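Local coordinates for bacterial leucyl aminopeptidase (PDB 6ESL), which probably removes amino-terminal residues from peptides as a secreted zinc-dependent aminopeptidase of family M28, a virulence factor of Legionella pneumophila, at residues P202-G207 with F244-Y249. Sequence-based numbering, arbitrary orientation.
Sequences PAIVIG and FKRPIY
Ile204 is bonded through both its N and its O to the 244-249 segment. Ile204 N donates to Pro247 O at 3.0 Å, and Ile204 O accepts from Tyr249 N at 2.7 Å in a nearly straight bond (170°). Tyr249 O then takes the N-H of Ile206 at 2.8 Å. This is parallel pairing, with Ile204 beside Ile248 and Val205 beside Tyr249. On the face that carries Val205 and Tyr249, the methyl of Ala203 sits at the edge of the tyrosine ring, in its plane, with CB 3.5 Å from Tyr249 CE1. The same methyl meets Pro247 CG. On the face of Ile204 and Ile248, the Ile206 side chain runs alongside Ile248, with Ile206 CD1 4.0 Å from Ile248 CG2.

The two strands begin and end a beta-alpha-beta unit, joined through helix 220-239, in the mixed central sheet of the M28 peptidase domain. Strand 277-282 pairs with the other edge of strand 203-209.

Before the paired region, Arg246 NH1 donates to Pro202 O at 2.9 Å. Pro202 O lies near the guanidinium plane, and NH1 approaches it tilted 22° from the carbonyl plane. The Arg246 side chain runs straight past this oxygen, and a turn about CD-NE (chi4 -77°) brings NH1 back. NE forms a salt bridge with the C-terminal carboxylate of Glu393. Phe270 meets the Tyr249 ring edge-to-face, while Phe386 and Leu390 of helix 373-391 touch Ile204.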
loop_
_atom_site.group_PDB
_atom_site.type_symbol
_atom_site.label_atom_id
_atom_site.label_comp_id
_atom_site.label_asym_id
_atom_site.label_seq_id
_atom_site.Cartn_x
_atom_site.Cartn_y
_atom_site.Cartn_z
ATOM N N PRO B 202 17.898 7.717 14.444
ATOM C CA PRO B 202 16.956 8.244 13.412
ATOM C C PRO B 202 15.630 8.705 14.013
ATOM O O PRO B 202 15.063 8.021 14.852
ATOM C CB PRO B 202 16.833 7.066 12.413
ATOM C CG PRO B 202 18.197 6.361 12.533
ATOM C CD PRO B 202 18.499 6.428 14.031
ATOM N N ALA B 203 15.233 9.941 13.716
ATOM C CA ALA B 203 14.113 10.592 14.412
ATOM C C ALA B 203 12.726 10.187 13.887
ATOM O O ALA B 203 12.596 9.642 12.779
ATOM C CB ALA B 203 14.249 12.089 14.319
ATOM N N ILE B 204 11.720 10.615 14.629
ATOM C CA ILE B 204 10.331 10.454 14.278
ATOM C C ILE B 204 9.822 11.865 14.084
ATOM O O ILE B 204 9.952 12.673 14.954
ATOM C CB ILE B 204 9.516 9.828 15.409
ATOM C CG1 ILE B 204 9.899 8.389 15.662
ATOM C CG2 ILE B 204 8.046 9.883 15.111
ATOM C CD1 ILE B 204 10.188 7.583 14.428
ATOM N N VAL B 205 9.207 12.156 12.959
ATOM C CA VAL B 205 8.738 13.494 12.681
ATOM C C VAL B 205 7.212 13.609 12.493
ATOM O O VAL B 205 6.654 12.825 11.802
ATOM C CB VAL B 205 9.403 14.033 11.415
ATOM C CG1 VAL B 205 8.903 15.394 11.057
ATOM C CG2 VAL B 205 10.905 13.944 11.457
ATOM N N ILE B 206 6.576 14.583 13.124
ATOM C CA ILE B 206 5.170 14.846 12.990
ATOM C C ILE B 206 5.012 16.254 12.515
ATOM O O ILE B 206 5.456 17.150 13.162
ATOM C CB ILE B 206 4.446 14.680 14.328
ATOM C CG1 ILE B 206 4.494 13.251 14.808
ATOM C CG2 ILE B 206 3.004 15.099 14.230
ATOM C CD1 ILE B 206 5.538 13.003 15.846
ATOM N N GLY B 207 4.314 16.455 11.411
ATOM C CA GLY B 207 4.173 17.771 10.831
ATOM C C GLY B 207 2.796 18.214 10.456
ATOM O O GLY B 207 1.858 17.389 10.359
ATOM N N PHE B 244 12.398 8.466 25.536
ATOM C CA PHE B 244 12.187 7.668 24.352
ATOM C C PHE B 244 13.526 7.217 23.825
ATOM O O PHE B 244 14.541 7.794 24.216
ATOM C CB PHE B 244 11.365 8.487 23.347
ATOM C CG PHE B 244 9.956 8.783 23.841
ATOM C CD1 PHE B 244 8.997 7.770 23.885
ATOM C CD2 PHE B 244 9.613 10.039 24.265
ATOM C CE1 PHE B 244 7.709 8.018 24.334
ATOM C CE2 PHE B 244 8.326 10.300 24.705
ATOM C CZ PHE B 244 7.373 9.287 24.745
ATOM N N LYS B 245 13.539 6.181 23.000
ATOM C CA LYS B 245 14.750 5.739 22.303
ATOM C C LYS B 245 15.133 6.558 21.060
ATOM O O LYS B 245 16.138 6.247 20.425
ATOM C CB LYS B 245 14.597 4.286 21.885
ATOM C CG LYS B 245 14.599 3.353 23.089
ATOM C CD LYS B 245 14.293 1.934 22.622
ATOM C CE LYS B 245 15.383 1.377 21.716
ATOM N NZ LYS B 245 15.007 -0.051 21.444
ATOM N N ARG B 246 14.306 7.544 20.665
ATOM C CA ARG B 246 14.539 8.352 19.436
ATOM C C ARG B 246 14.097 9.773 19.701
ATOM O O ARG B 246 13.172 9.985 20.479
ATOM C CB ARG B 246 13.751 7.799 18.193
ATOM C CG ARG B 246 14.054 6.373 17.814
ATOM C CD ARG B 246 13.109 5.894 16.762
ATOM N NE ARG B 246 13.474 4.544 16.350
ATOM C CZ ARG B 246 14.495 4.218 15.541
ATOM N NH1 ARG B 246 15.331 5.121 15.052
ATOM N NH2 ARG B 246 14.746 2.973 15.248
ATOM N N PRO B 247 14.752 10.755 19.057
ATOM C CA PRO B 247 14.193 12.111 19.140
ATOM C C PRO B 247 12.840 12.166 18.370
ATOM O O PRO B 247 12.634 11.443 17.363
ATOM C CB PRO B 247 15.234 12.965 18.451
ATOM C CG PRO B 247 15.982 12.038 17.560
ATOM C CD PRO B 247 15.851 10.651 18.074
ATOM N N ILE B 248 11.961 13.028 18.866
ATOM C CA ILE B 248 10.661 13.257 18.296
ATOM C C ILE B 248 10.572 14.706 17.792
ATOM O O ILE B 248 10.611 15.662 18.610
ATOM C CB ILE B 248 9.550 12.998 19.323
ATOM C CG1 ILE B 248 9.507 11.518 19.708
ATOM C CG2 ILE B 248 8.198 13.386 18.760
ATOM C CD1 ILE B 248 8.749 11.303 21.024
ATOM N N TYR B 249 10.341 14.891 16.490
ATOM C CA TYR B 249 10.202 16.280 16.053
ATOM C C TYR B 249 8.733 16.629 15.793
ATOM O O TYR B 249 8.029 15.916 15.122
ATOM C CB TYR B 249 11.077 16.600 14.819
ATOM C CG TYR B 249 12.593 16.608 14.987
ATOM C CD1 TYR B 249 13.318 15.477 14.828
ATOM C CD2 TYR B 249 13.298 17.835 15.207
ATOM C CE1 TYR B 249 14.729 15.485 14.942
ATOM C CE2 TYR B 249 14.676 17.877 15.320
ATOM C CZ TYR B 249 15.389 16.703 15.173
ATOM O OH TYR B 249 16.747 16.703 15.207
#